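Local coordinates for protein L-asparagine oxygenase (Streptomyces coelicolor, PDB 2OG5) that hydroxylates L-asparagine at C3, using iron(II), 2-oxoglutarate and dioxygen, to supply (2S,3S)-3-hydroxyasparagine for the calcium-dependent lipopeptide antibiotic, at residues A267-V272 with E278-L283; R214-L219 with S258-R263; E46-I51 with R103-D108; K54-A59 with G129-L134. All blocks are in the same frame, centred on the assembly; numbering follows the deposited sequence.

Contact 1: residues A267-V272 with E278-L283; sequences AATEPV and EALREL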
loop_
_atom_site.group_PDB
_atom_site.type_symbol
_atom_site.label_atom_id
_atom_site.label_comp_id
_atom_site.label_asym_id
_atom_site.label_seq_id
_atom_site.Cartn_x
_atom_site.Cartn_y
_atom_site.Cartn_z
ATOM N N ALA A 267 -5.092 -11.725 -10.331
ATOM C CA ALA A 267 -5.914 -12.783 -9.736
ATOM C C ALA A 267 -7.400 -12.608 -10.028
ATOM O O ALA A 267 -8.097 -13.593 -10.265
ATOM C CB ALA A 267 -5.689 -12.857 -8.231
ATOM N N ALA A 268 -7.881 -11.366 -10.024
ATOM C CA ALA A 268 -9.312 -11.079 -10.103
ATOM C C ALA A 268 -9.761 -10.623 -11.499
ATOM O O ALA A 268 -10.877 -10.937 -11.923
ATOM C CB ALA A 268 -9.692 -10.043 -9.063
ATOM N N THR A 269 -8.905 -9.902 -12.219
ATOM C CA THR A 269 -9.289 -9.355 -13.527
ATOM C C THR A 269 -9.482 -10.480 -14.549
ATOM O O THR A 269 -8.591 -11.303 -14.757
ATOM C CB THR A 269 -8.255 -8.341 -14.057
ATOM O OG1 THR A 269 -8.121 -7.258 -13.125
ATOM C CG2 THR A 269 -8.686 -7.783 -15.425
ATOM N N GLU A 270 -10.656 -10.503 -15.173
ATOM C CA GLU A 270 -11.023 -11.528 -16.146
ATOM C C GLU A 270 -11.038 -10.920 -17.545
ATOM O O GLU A 270 -11.696 -9.901 -17.764
ATOM C CB GLU A 270 -12.423 -12.058 -15.835
ATOM C CG GLU A 270 -12.527 -12.878 -14.553
ATOM C CD GLU A 270 -11.892 -14.254 -14.660
ATOM O OE1 GLU A 270 -11.770 -14.781 -15.790
ATOM O OE2 GLU A 270 -11.516 -14.817 -13.607
ATOM N N PRO A 271 -10.324 -11.546 -18.497
ATOM C CA PRO A 271 -10.377 -11.078 -19.878
ATOM C C PRO A 271 -11.696 -11.480 -20.525
ATOM O O PRO A 271 -12.167 -12.598 -20.297
ATOM C CB PRO A 271 -9.213 -11.818 -20.540
ATOM C CG PRO A 271 -9.080 -13.070 -19.763
ATOM C CD PRO A 271 -9.443 -12.721 -18.348
ATOM N N VAL A 272 -12.264 -10.587 -21.329
ATOM C CA VAL A 272 -13.552 -10.814 -22.003
ATOM C C VAL A 272 -13.355 -11.286 -23.448
ATOM O O VAL A 272 -14.296 -11.780 -24.074
ATOM C CB VAL A 272 -14.421 -9.525 -21.969
ATOM C CG1 VAL A 272 -15.610 -9.613 -22.921
ATOM C CG2 VAL A 272 -14.889 -9.257 -20.550
ATOM N N GLU A 278 -4.434 -12.907 -23.905
ATOM C CA GLU A 278 -3.030 -12.879 -24.323
ATOM C C GLU A 278 -2.307 -11.664 -23.741
ATOM O O GLU A 278 -1.160 -11.774 -23.312
ATOM C CB GLU A 278 -2.900 -12.870 -25.853
ATOM C CG GLU A 278 -1.457 -12.973 -26.362
ATOM C CD GLU A 278 -1.369 -13.058 -27.869
ATOM O OE1 GLU A 278 -1.659 -14.141 -28.424
ATOM O OE2 GLU A 278 -1.001 -12.040 -28.502
ATOM N N ALA A 279 -2.983 -10.513 -23.751
ATOM C CA ALA A 279 -2.428 -9.253 -23.230
ATOM C C ALA A 279 -2.080 -9.358 -21.750
ATOM O O ALA A 279 -1.018 -8.887 -21.322
ATOM C CB ALA A 279 -3.402 -8.098 -23.467
ATOM N N LEU A 280 -2.968 -9.968 -20.971
ATOM C CA LEU A 280 -2.701 -10.179 -19.542
ATOM C C LEU A 280 -1.518 -11.111 -19.302
ATOM O O LEU A 280 -0.739 -10.900 -18.369
ATOM C CB LEU A 280 -3.930 -10.739 -18.826
ATOM C CG LEU A 280 -5.111 -9.784 -18.672
ATOM C CD1 LEU A 280 -6.279 -10.509 -18.024
ATOM C CD2 LEU A 280 -4.745 -8.527 -17.879
ATOM N N ARG A 281 -1.389 -12.151 -20.130
ATOM C CA ARG A 281 -0.257 -13.056 -20.015
ATOM C C ARG A 281 1.052 -12.322 -20.310
ATOM O O ARG A 281 2.026 -12.482 -19.580
ATOM C CB ARG A 281 -0.429 -14.268 -20.930
ATOM C CG ARG A 281 -1.480 -15.247 -20.425
ATOM C CD ARG A 281 -1.433 -16.571 -21.165
ATOM N NE ARG A 281 -1.830 -16.446 -22.560
ATOM C CZ ARG A 281 -3.074 -16.588 -23.026
ATOM N NH1 ARG A 281 -4.094 -16.862 -22.214
ATOM N NH2 ARG A 281 -3.297 -16.450 -24.325
ATOM N N GLU A 282 1.072 -11.491 -21.352
ATOM C CA GLU A 282 2.292 -10.748 -21.676
ATOM C C GLU A 282 2.606 -9.701 -20.609
ATOM O O GLU A 282 3.773 -9.487 -20.260
ATOM C CB GLU A 282 2.210 -10.080 -23.059
ATOM C CG GLU A 282 3.581 -9.572 -23.527
ATOM C CD GLU A 282 3.559 -8.813 -24.838
ATOM O OE1 GLU A 282 2.629 -9.016 -25.648
ATOM O OE2 GLU A 282 4.495 -8.010 -25.061
ATOM N N LEU A 283 1.571 -9.040 -20.101
ATOM C CA LEU A 283 1.747 -8.048 -19.048
ATOM C C LEU A 283 2.349 -8.685 -17.798
ATOM O O LEU A 283 3.323 -8.169 -17.247
ATOM C CB LEU A 283 0.410 -7.390 -18.731
ATOM C CG LEU A 283 0.426 -6.226 -17.741
ATOM C CD1 LEU A 283 1.232 -5.064 -18.290
ATOM C CD2 LEU A 283 -1.001 -5.791 -17.415
#
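Leu280 meets Pro271 and Thr269 through a single methyl group, CD1, and the apolar part of the contact is carried by it. Leu280 CD1 comes over the pyrrolidine ring, 3.9 Å from Pro271 CD and 4.1 Å from Pro271 CB, and the two side chains run at a slant to each other. The leucine CG leans beside its own backbone N (chi1 -70°), which sends the branch from the helix toward the strand. On the same methyl, the backbone carbonyl of Thr269 makes a van der Waals approach, with Thr269 O 4.1 Å from Leu280 CD1. The fold element here is a short strand, 270-271, paired antiparallel with strand 232-233 and followed after a short connection by helix 274-290, whose Leu280 packs back on the strand. Phe232 and Val264 also touch both Thr269 and Leu280. Polar interactions run outward from this packing. The hydroxyl OG1 of buried Thr269 is hydrogen-bonded to Thr234 OG1 and to the backbone N of Asp265, while backbone bonds tie Glu270 to Arg233 and Val272 to Glu231. On the helix, Arg281 NH2 forms a salt bridge with Glu274 OE2, two turns earlier.

Contact 2: residues R214-L219 with S258-R263; sequences RVLPLL and SDPDLR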
loop_
_atom_site.group_PDB
_atom_site.type_symbol
_atom_site.label_atom_id
_atom_site.label_comp_id
_atom_site.label_asym_id
_atom_site.label_seq_id
_atom_site.Cartn_x
_atom_site.Cartn_y
_atom_site.Cartn_z
ATOM N N ARG A 214 8.104 0.896 -16.590
ATOM C CA ARG A 214 9.167 -0.021 -17.003
ATOM C C ARG A 214 8.707 -0.951 -18.102
ATOM O O ARG A 214 9.519 -1.357 -18.922
ATOM C CB ARG A 214 9.674 -0.888 -15.847
ATOM C CG ARG A 214 10.333 -0.154 -14.695
ATOM C CD ARG A 214 11.629 0.507 -15.117
ATOM N NE ARG A 214 12.466 0.879 -13.975
ATOM C CZ ARG A 214 13.596 1.575 -14.074
ATOM N NH1 ARG A 214 14.049 1.961 -15.262
ATOM N NH2 ARG A 214 14.291 1.871 -12.985
ATOM N N VAL A 215 7.429 -1.323 -18.117
ATOM C CA VAL A 215 6.981 -2.354 -19.051
ATOM C C VAL A 215 6.363 -1.836 -20.342
ATOM O O VAL A 215 6.522 -2.484 -21.375
ATOM C CB VAL A 215 6.032 -3.399 -18.407
ATOM C CG1 VAL A 215 6.619 -3.914 -17.091
ATOM C CG2 VAL A 215 4.668 -2.855 -18.193
ATOM N N LEU A 216 5.679 -0.691 -20.308
ATOM C CA LEU A 216 4.962 -0.208 -21.500
ATOM C C LEU A 216 5.820 -0.211 -22.779
ATOM O O LEU A 216 5.360 -0.706 -23.803
ATOM C CB LEU A 216 4.330 1.174 -21.265
ATOM C CG LEU A 216 3.469 1.706 -22.421
ATOM C CD1 LEU A 216 2.267 0.810 -22.671
ATOM C CD2 LEU A 216 3.007 3.129 -22.147
ATOM N N PRO A 217 7.062 0.311 -22.720
ATOM C CA PRO A 217 7.894 0.311 -23.942
ATOM C C PRO A 217 8.310 -1.074 -24.446
ATOM O O PRO A 217 8.778 -1.185 -25.580
ATOM C CB PRO A 217 9.145 1.102 -23.528
ATOM C CG PRO A 217 8.793 1.788 -22.260
ATOM C CD PRO A 217 7.760 0.948 -21.589
ATOM N N LEU A 218 8.154 -2.107 -23.620
ATOM C CA LEU A 218 8.557 -3.472 -23.986
ATOM C C LEU A 218 7.410 -4.328 -24.539
ATOM O O LEU A 218 7.650 -5.392 -25.125
ATOM C CB LEU A 218 9.148 -4.180 -22.766
ATOM C CG LEU A 218 10.221 -3.430 -21.973
ATOM C CD1 LEU A 218 10.633 -4.235 -20.748
ATOM C CD2 LEU A 218 11.425 -3.118 -22.856
ATOM N N LEU A 219 6.172 -3.888 -24.351
ATOM C CA LEU A 219 5.006 -4.666 -24.765
ATOM C C LEU A 219 4.791 -4.608 -26.272
ATOM O O LEU A 219 5.089 -3.593 -26.902
ATOM C CB LEU A 219 3.752 -4.146 -24.066
ATOM C CG LEU A 219 3.757 -4.224 -22.544
ATOM C CD1 LEU A 219 2.504 -3.570 -22.003
ATOM C CD2 LEU A 219 3.864 -5.673 -22.094
ATOM N N SER A 258 1.520 7.754 -23.404
ATOM C CA SER A 258 2.922 7.481 -23.111
ATOM C C SER A 258 3.189 7.246 -21.624
ATOM O O SER A 258 4.112 6.502 -21.272
ATOM C CB SER A 258 3.816 8.614 -23.615
ATOM O OG SER A 258 3.557 9.821 -22.936
ATOM N N ASP A 259 2.386 7.889 -20.771
ATOM C CA ASP A 259 2.518 7.791 -19.312
ATOM C C ASP A 259 1.157 7.438 -18.686
ATOM O O ASP A 259 0.609 8.201 -17.882
ATOM C CB ASP A 259 3.067 9.131 -18.770
ATOM C CG ASP A 259 3.357 9.126 -17.270
ATOM O OD1 ASP A 259 3.569 8.054 -16.665
ATOM O OD2 ASP A 259 3.404 10.232 -16.683
ATOM N N PRO A 260 0.609 6.261 -19.036
ATOM C CA PRO A 260 -0.698 5.893 -18.498
ATOM C C PRO A 260 -0.694 5.513 -17.016
ATOM O O PRO A 260 0.344 5.154 -16.453
ATOM C CB PRO A 260 -1.076 4.659 -19.319
ATOM C CG PRO A 260 0.213 4.058 -19.709
ATOM C CD PRO A 260 1.145 5.224 -19.940
ATOM N N ASP A 261 -1.867 5.600 -16.396
ATOM C CA ASP A 261 -2.132 4.855 -15.168
ATOM C C ASP A 261 -2.611 3.464 -15.566
ATOM O O ASP A 261 -2.918 3.215 -16.740
ATOM C CB ASP A 261 -3.216 5.537 -14.332
ATOM C CG ASP A 261 -2.801 6.895 -13.807
ATOM O OD1 ASP A 261 -1.596 7.188 -13.706
ATOM O OD2 ASP A 261 -3.711 7.681 -13.460
ATOM N N LEU A 262 -2.698 2.549 -14.605
ATOM C CA LEU A 262 -3.341 1.260 -14.884
ATOM C C LEU A 262 -4.219 0.766 -13.747
ATOM O O LEU A 262 -4.141 1.253 -12.620
ATOM C CB LEU A 262 -2.321 0.196 -15.284
ATOM C CG LEU A 262 -1.605 -0.584 -14.192
ATOM C CD1 LEU A 262 -0.778 -1.681 -14.864
ATOM C CD2 LEU A 262 -0.731 0.340 -13.338
ATOM N N ARG A 263 -5.068 -0.198 -14.077
ATOM C CA ARG A 263 -6.016 -0.772 -13.143
ATOM C C ARG A 263 -6.126 -2.257 -13.479
ATOM O O ARG A 263 -6.756 -2.631 -14.477
ATOM C CB ARG A 263 -7.359 -0.057 -13.289
ATOM C CG ARG A 263 -8.416 -0.486 -12.313
ATOM C CD ARG A 263 -9.630 0.414 -12.422
ATOM N NE ARG A 263 -10.541 -0.025 -13.460
ATOM C CZ ARG A 263 -11.683 -0.687 -13.252
ATOM N NH1 ARG A 263 -12.080 -1.038 -12.031
ATOM N NH2 ARG A 263 -12.438 -1.012 -14.286
#
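Leu216 points its CD2 methyl at the ring of Pro260, joining segment 214-219, on helix 212-215, to strand 260-262, one arm of a two-stranded antiparallel hairpin with strand 253-255. This is peripheral packing in the TauD-type oxygenase fold, away from the iron and substrate sites. The leucine stretches out with CG trans to the backbone N (chi1 -175°), and a chi2 of 63° sets CD2 at the front. Leu216 CD2 meets the CD-CG side of the ring, 3.6 Å from Pro260 CD and 3.8 Å from Pro260 CG. The proline ring rests on Leu253 of the partner strand, while Leu216 also touches Val224 of helix 221-227, so the leucine packs between the hairpin and that helix. Ser258 takes part through its backbone, since its side chain starts off away from the leucine and its OG is hydrogen-bonded to Asp256 OD2. The same carboxylate oxygen accepts the backbone N of Asp259, whose OD1 forms a salt bridge with Arg213 NE, in helix 212-215 itself. The leucine methyl ends against the peptide as well as the ring: Leu216 CD2 lies 3.7 Å from Ser258 O.

Contact 3: residues E46-I51 with R103-D108; sequences ELVEEI and RGLPVD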
loop_
_atom_site.group_PDB
_atom_site.type_symbol
_atom_site.label_atom_id
_atom_site.label_comp_id
_atom_site.label_asym_id
_atom_site.label_seq_id
_atom_site.Cartn_x
_atom_site.Cartn_y
_atom_site.Cartn_z
ATOM N N GLU A 46 16.194 10.869 14.820
ATOM C CA GLU A 46 15.908 11.229 16.209
ATOM C C GLU A 46 14.722 12.189 16.345
ATOM O O GLU A 46 13.904 12.056 17.263
ATOM C CB GLU A 46 17.155 11.830 16.861
ATOM C CG GLU A 46 18.242 10.801 17.098
ATOM C CD GLU A 46 19.538 11.402 17.630
ATOM O OE1 GLU A 46 19.679 12.647 17.652
ATOM O OE2 GLU A 46 20.423 10.618 18.028
ATOM N N LEU A 47 14.622 13.146 15.431
ATOM C CA LEU A 47 13.529 14.116 15.459
ATOM C C LEU A 47 12.188 13.435 15.179
ATOM O O LEU A 47 11.214 13.653 15.903
ATOM C CB LEU A 47 13.779 15.240 14.454
ATOM C CG LEU A 47 12.665 16.281 14.294
ATOM C CD1 LEU A 47 12.210 16.842 15.643
ATOM C CD2 LEU A 47 13.111 17.412 13.361
ATOM N N VAL A 48 12.145 12.596 14.146
ATOM C CA VAL A 48 10.912 11.876 13.815
ATOM C C VAL A 48 10.515 10.945 14.967
ATOM O O VAL A 48 9.335 10.841 15.304
ATOM C CB VAL A 48 11.038 11.099 12.481
ATOM C CG1 VAL A 48 9.792 10.241 12.228
ATOM C CG2 VAL A 48 11.257 12.064 11.317
ATOM N N GLU A 49 11.500 10.307 15.602
ATOM C CA GLU A 49 11.240 9.464 16.772
ATOM C C GLU A 49 10.587 10.272 17.897
ATOM O O GLU A 49 9.609 9.833 18.491
ATOM C CB GLU A 49 12.541 8.812 17.255
ATOM C CG GLU A 49 12.367 7.888 18.455
ATOM C CD GLU A 49 13.676 7.319 18.950
ATOM O OE1 GLU A 49 14.663 8.084 19.055
ATOM O OE2 GLU A 49 13.712 6.107 19.256
ATOM N N GLU A 50 11.130 11.454 18.177
ATOM C CA GLU A 50 10.567 12.337 19.201
ATOM C C GLU A 50 9.130 12.721 18.869
ATOM O O GLU A 50 8.253 12.679 19.720
ATOM C CB GLU A 50 11.415 13.609 19.342
ATOM C CG GLU A 50 10.949 14.579 20.434
ATOM C CD GLU A 50 11.783 15.867 20.504
ATOM O OE1 GLU A 50 12.547 16.160 19.553
ATOM O OE2 GLU A 50 11.663 16.597 21.518
ATOM N N ILE A 51 8.911 13.105 17.617
ATOM C CA ILE A 51 7.591 13.521 17.161
ATOM C C ILE A 51 6.587 12.357 17.240
ATOM O O ILE A 51 5.466 12.533 17.709
ATOM C CB ILE A 51 7.649 14.057 15.707
ATOM C CG1 ILE A 51 8.468 15.352 15.630
ATOM C CG2 ILE A 51 6.246 14.335 15.183
ATOM C CD1 ILE A 51 8.955 15.682 14.218
ATOM N N ARG A 103 14.187 4.550 4.998
ATOM C CA ARG A 103 14.811 3.647 5.970
ATOM C C ARG A 103 15.197 4.443 7.196
ATOM O O ARG A 103 15.674 5.560 7.074
ATOM C CB ARG A 103 16.065 3.014 5.369
ATOM C CG ARG A 103 15.831 2.332 4.047
ATOM C CD ARG A 103 17.111 1.733 3.501
ATOM N NE ARG A 103 16.908 1.190 2.158
ATOM C CZ ARG A 103 17.044 -0.092 1.821
ATOM N NH1 ARG A 103 17.385 -1.016 2.717
ATOM N NH2 ARG A 103 16.837 -0.460 0.561
ATOM N N GLY A 104 15.000 3.868 8.374
ATOM C CA GLY A 104 15.422 4.503 9.621
ATOM C C GLY A 104 14.300 5.184 10.378
ATOM O O GLY A 104 14.558 6.006 11.262
ATOM N N LEU A 105 13.056 4.840 10.051
ATOM C CA LEU A 105 11.899 5.372 10.761
ATOM C C LEU A 105 11.760 4.688 12.115
ATOM O O LEU A 105 12.217 3.553 12.289
ATOM C CB LEU A 105 10.627 5.204 9.926
ATOM C CG LEU A 105 10.572 6.149 8.724
ATOM C CD1 LEU A 105 9.572 5.659 7.717
ATOM C CD2 LEU A 105 10.262 7.587 9.158
ATOM N N PRO A 106 11.134 5.377 13.083
ATOM C CA PRO A 106 11.083 4.813 14.426
ATOM C C PRO A 106 10.065 3.693 14.533
ATOM O O PRO A 106 8.928 3.844 14.084
ATOM C CB PRO A 106 10.675 6.005 15.296
ATOM C CG PRO A 106 9.914 6.895 14.383
ATOM C CD PRO A 106 10.470 6.691 13.005
ATOM N N VAL A 107 10.503 2.566 15.084
ATOM C CA VAL A 107 9.618 1.472 15.454
ATOM C C VAL A 107 10.086 0.952 16.811
ATOM O O VAL A 107 11.285 0.979 17.123
ATOM C CB VAL A 107 9.603 0.324 14.410
ATOM C CG1 VAL A 107 8.917 0.773 13.127
ATOM C CG2 VAL A 107 11.013 -0.173 14.133
ATOM N N ASP A 108 9.135 0.499 17.619
ATOM C CA ASP A 108 9.405 0.150 19.014
ATOM C C ASP A 108 9.862 -1.313 19.149
ATOM O O ASP A 108 9.182 -2.123 19.777
ATOM C CB ASP A 108 8.143 0.419 19.849
ATOM C CG ASP A 108 8.391 0.351 21.352
ATOM O OD1 ASP A 108 9.569 0.321 21.795
ATOM O OD2 ASP A 108 7.386 0.340 22.096
#
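The irregular chain of 103-108 passes close beside helix 42-58, with the CA atoms of Glu49 and Pro106 only 5.2 Å apart. Pro106 is the central side chain, its ring pointing into the helix surface between Val48 and Glu49. At the CD corner of the ring Val48 CG1 lies 3.7 Å from Pro106 CD, the two side chains crossing at about a right angle. The valine torsion (chi1 174°) extends CG1 away from the backbone N and out to the proline, and Val48 CG1 also meets Leu105 CD2 at 4.1 Å. The leucine leaves its CA across the contact rather than into it, and its branched end comes nearer. At CB and CG the ring lies against the helix backbone itself, Pro106 CG being 3.8 Å from Glu49 CA. The aliphatic base of Glu49 runs past the ring in the opposite direction, with Glu49 CB 3.9 Å from Pro106 CB. The connection after strand 99-103 of the jelly-roll sheet is thus laid on the N-terminal helix, and Leu128 and Val132 of helix 128-140 touch Pro106 as well. The contact is apolar and rests on van der Waals packing: the compact proline ring needs no polar partner and packs on the helix backbone, while Glu49 contributes its methylene groups and its carboxylate extends beyond them.

Contact 4: residues K54-A59 with G129-L134; sequences KLATQA and GAAVLL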
loop_
_atom_site.group_PDB
_atom_site.type_symbol
_atom_site.label_atom_id
_atom_site.label_comp_id
_atom_site.label_asym_id
_atom_site.label_seq_id
_atom_site.Cartn_x
_atom_site.Cartn_y
_atom_site.Cartn_z
ATOM N N LYS A 54 5.718 11.496 20.926
ATOM C CA LYS A 54 4.837 12.525 21.475
ATOM C C LYS A 54 3.399 12.333 20.987
ATOM O O LYS A 54 2.453 12.412 21.765
ATOM C CB LYS A 54 5.352 13.917 21.108
ATOM C CG LYS A 54 4.572 15.074 21.722
ATOM C CD LYS A 54 5.238 16.403 21.399
ATOM C CE LYS A 54 4.338 17.599 21.720
ATOM N NZ LYS A 54 4.569 18.749 20.777
ATOM N N LEU A 55 3.236 12.084 19.692
ATOM C CA LEU A 55 1.910 11.812 19.141
ATOM C C LEU A 55 1.296 10.557 19.759
ATOM O O LEU A 55 0.155 10.577 20.223
ATOM C CB LEU A 55 1.997 11.649 17.622
ATOM C CG LEU A 55 0.706 11.331 16.867
ATOM C CD1 LEU A 55 -0.350 12.403 17.044
ATOM C CD2 LEU A 55 1.057 11.153 15.404
ATOM N N ALA A 56 2.066 9.473 19.780
ATOM C CA ALA A 56 1.582 8.182 20.269
ATOM C C ALA A 56 1.170 8.214 21.745
ATOM O O ALA A 56 0.211 7.535 22.137
ATOM C CB ALA A 56 2.642 7.115 20.052
ATOM N N THR A 57 1.880 8.996 22.554
ATOM C CA THR A 57 1.658 8.991 24.009
ATOM C C THR A 57 0.795 10.141 24.520
ATOM O O THR A 57 0.154 9.994 25.562
ATOM C CB THR A 57 2.989 9.001 24.791
ATOM O OG1 THR A 57 3.721 10.191 24.482
ATOM C CG2 THR A 57 3.819 7.766 24.462
ATOM N N GLN A 58 0.777 11.274 23.812
ATOM C CA GLN A 58 0.098 12.478 24.313
ATOM C C GLN A 58 -1.206 12.830 23.609
ATOM O O GLN A 58 -2.068 13.460 24.209
ATOM C CB GLN A 58 1.029 13.697 24.274
ATOM C CG GLN A 58 2.369 13.495 24.973
ATOM C CD GLN A 58 3.126 14.804 25.193
ATOM O OE1 GLN A 58 2.788 15.844 24.622
ATOM N NE2 GLN A 58 4.161 14.751 26.023
ATOM N N ALA A 59 -1.365 12.451 22.345
ATOM C CA ALA A 59 -2.576 12.830 21.619
ATOM C C ALA A 59 -3.816 12.167 22.216
ATOM O O ALA A 59 -3.782 11.003 22.599
ATOM C CB ALA A 59 -2.443 12.489 20.143
ATOM N N GLY A 129 3.910 2.869 15.396
ATOM C CA GLY A 129 3.629 2.513 14.006
ATOM C C GLY A 129 2.456 3.277 13.424
ATOM O O GLY A 129 2.523 3.771 12.292
ATOM N N ALA A 130 1.377 3.384 14.196
ATOM C CA ALA A 130 0.232 4.196 13.772
ATOM C C ALA A 130 0.629 5.657 13.588
ATOM O O ALA A 130 0.171 6.320 12.657
ATOM C CB ALA A 130 -0.918 4.083 14.767
ATOM N N ALA A 131 1.468 6.169 14.482
ATOM C CA ALA A 131 1.918 7.556 14.413
ATOM C C ALA A 131 2.675 7.804 13.118
ATOM O O ALA A 131 2.374 8.726 12.371
ATOM C CB ALA A 131 2.797 7.908 15.638
ATOM N N VAL A 132 3.668 6.973 12.837
ATOM C CA VAL A 132 4.442 7.119 11.608
ATOM C C VAL A 132 3.553 7.056 10.350
ATOM O O VAL A 132 3.651 7.902 9.454
ATOM C CB VAL A 132 5.549 6.055 11.532
ATOM C CG1 VAL A 132 6.193 6.030 10.155
ATOM C CG2 VAL A 132 6.588 6.307 12.627
ATOM N N LEU A 133 2.689 6.048 10.280
ATOM C CA LEU A 133 1.861 5.872 9.096
ATOM C C LEU A 133 0.865 7.005 8.910
ATOM O O LEU A 133 0.694 7.489 7.793
ATOM C CB LEU A 133 1.129 4.530 9.141
ATOM C CG LEU A 133 1.998 3.322 8.789
ATOM C CD1 LEU A 133 1.318 2.040 9.275
ATOM C CD2 LEU A 133 2.282 3.234 7.279
ATOM N N LEU A 134 0.181 7.422 9.974
ATOM C CA LEU A 134 -0.874 8.414 9.790
ATOM C C LEU A 134 -0.283 9.811 9.557
ATOM O O LEU A 134 -0.853 10.619 8.813
ATOM C CB LEU A 134 -1.895 8.377 10.935
ATOM C CG LEU A 134 -2.734 7.084 10.994
ATOM C CD1 LEU A 134 -3.810 7.144 12.079
ATOM C CD2 LEU A 134 -3.378 6.755 9.655
#
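This is a helix-to-helix packing contact made by a leucine and two alanines, between the C-terminal end of helix 42-58 and the first half of helix 128-140, on the outside of the jelly-roll core. Helix 128-140 lies between the other helix and the sheet: its Leu133 touches Met193 and Leu195 of strand 191-196 and Gln328 and Thr330 of strand 326-333, whereas Ala131 faces helix 42-58. The small size of alanine lets the backbones come close, with the CA atoms of Ala56 and Ala131 5.9 Å apart. Leu55 does most of the touching on its side. A fully staggered first torsion (chi1 179°) carries its branch out from the helix, and chi2 of 60° brings CD2 over the alanine. There the methyl meets both the side chain and the main chain of the opposite helix: Leu55 CD2 lies 3.8 Å from Ala131 CA. Leu55 also touches Ala71 of helix 66-76, and Ala59, just past the helix end, touches Ala71 and Trp68, so a third helix adjoins the pair. Next to Leu55, the methyl of Ala56 gives a looser approach, its CB 4.5 Å from Ala131 CB. The closer meeting on that alanine methyl is with the leucine: Leu55 CD2 to Ala131 CB, 3.7 Å.

Overall arrangement
The four contacts form two pairs at opposite sides of the chain's centre. Contacts 1 and 2 have centres 15 Å apart and touch through Glu282, whose OE2 is 3.4 Å from Leu219 CA, and through Leu283 and Val215. Contacts 3 and 4, centres 11 Å apart, share helix 42-58 and meet where Pro106 O lies 3.7 Å from Val132 CG2. Between the pairs the centres are 36 to 41 Å apart. Contact 1 comes near the metal site of His179, Glu181 and His311, occupied by a sodium ion in this crystal: the side chain of Thr269 is about 7 Å from that of His179 and about 13 Å from the ion.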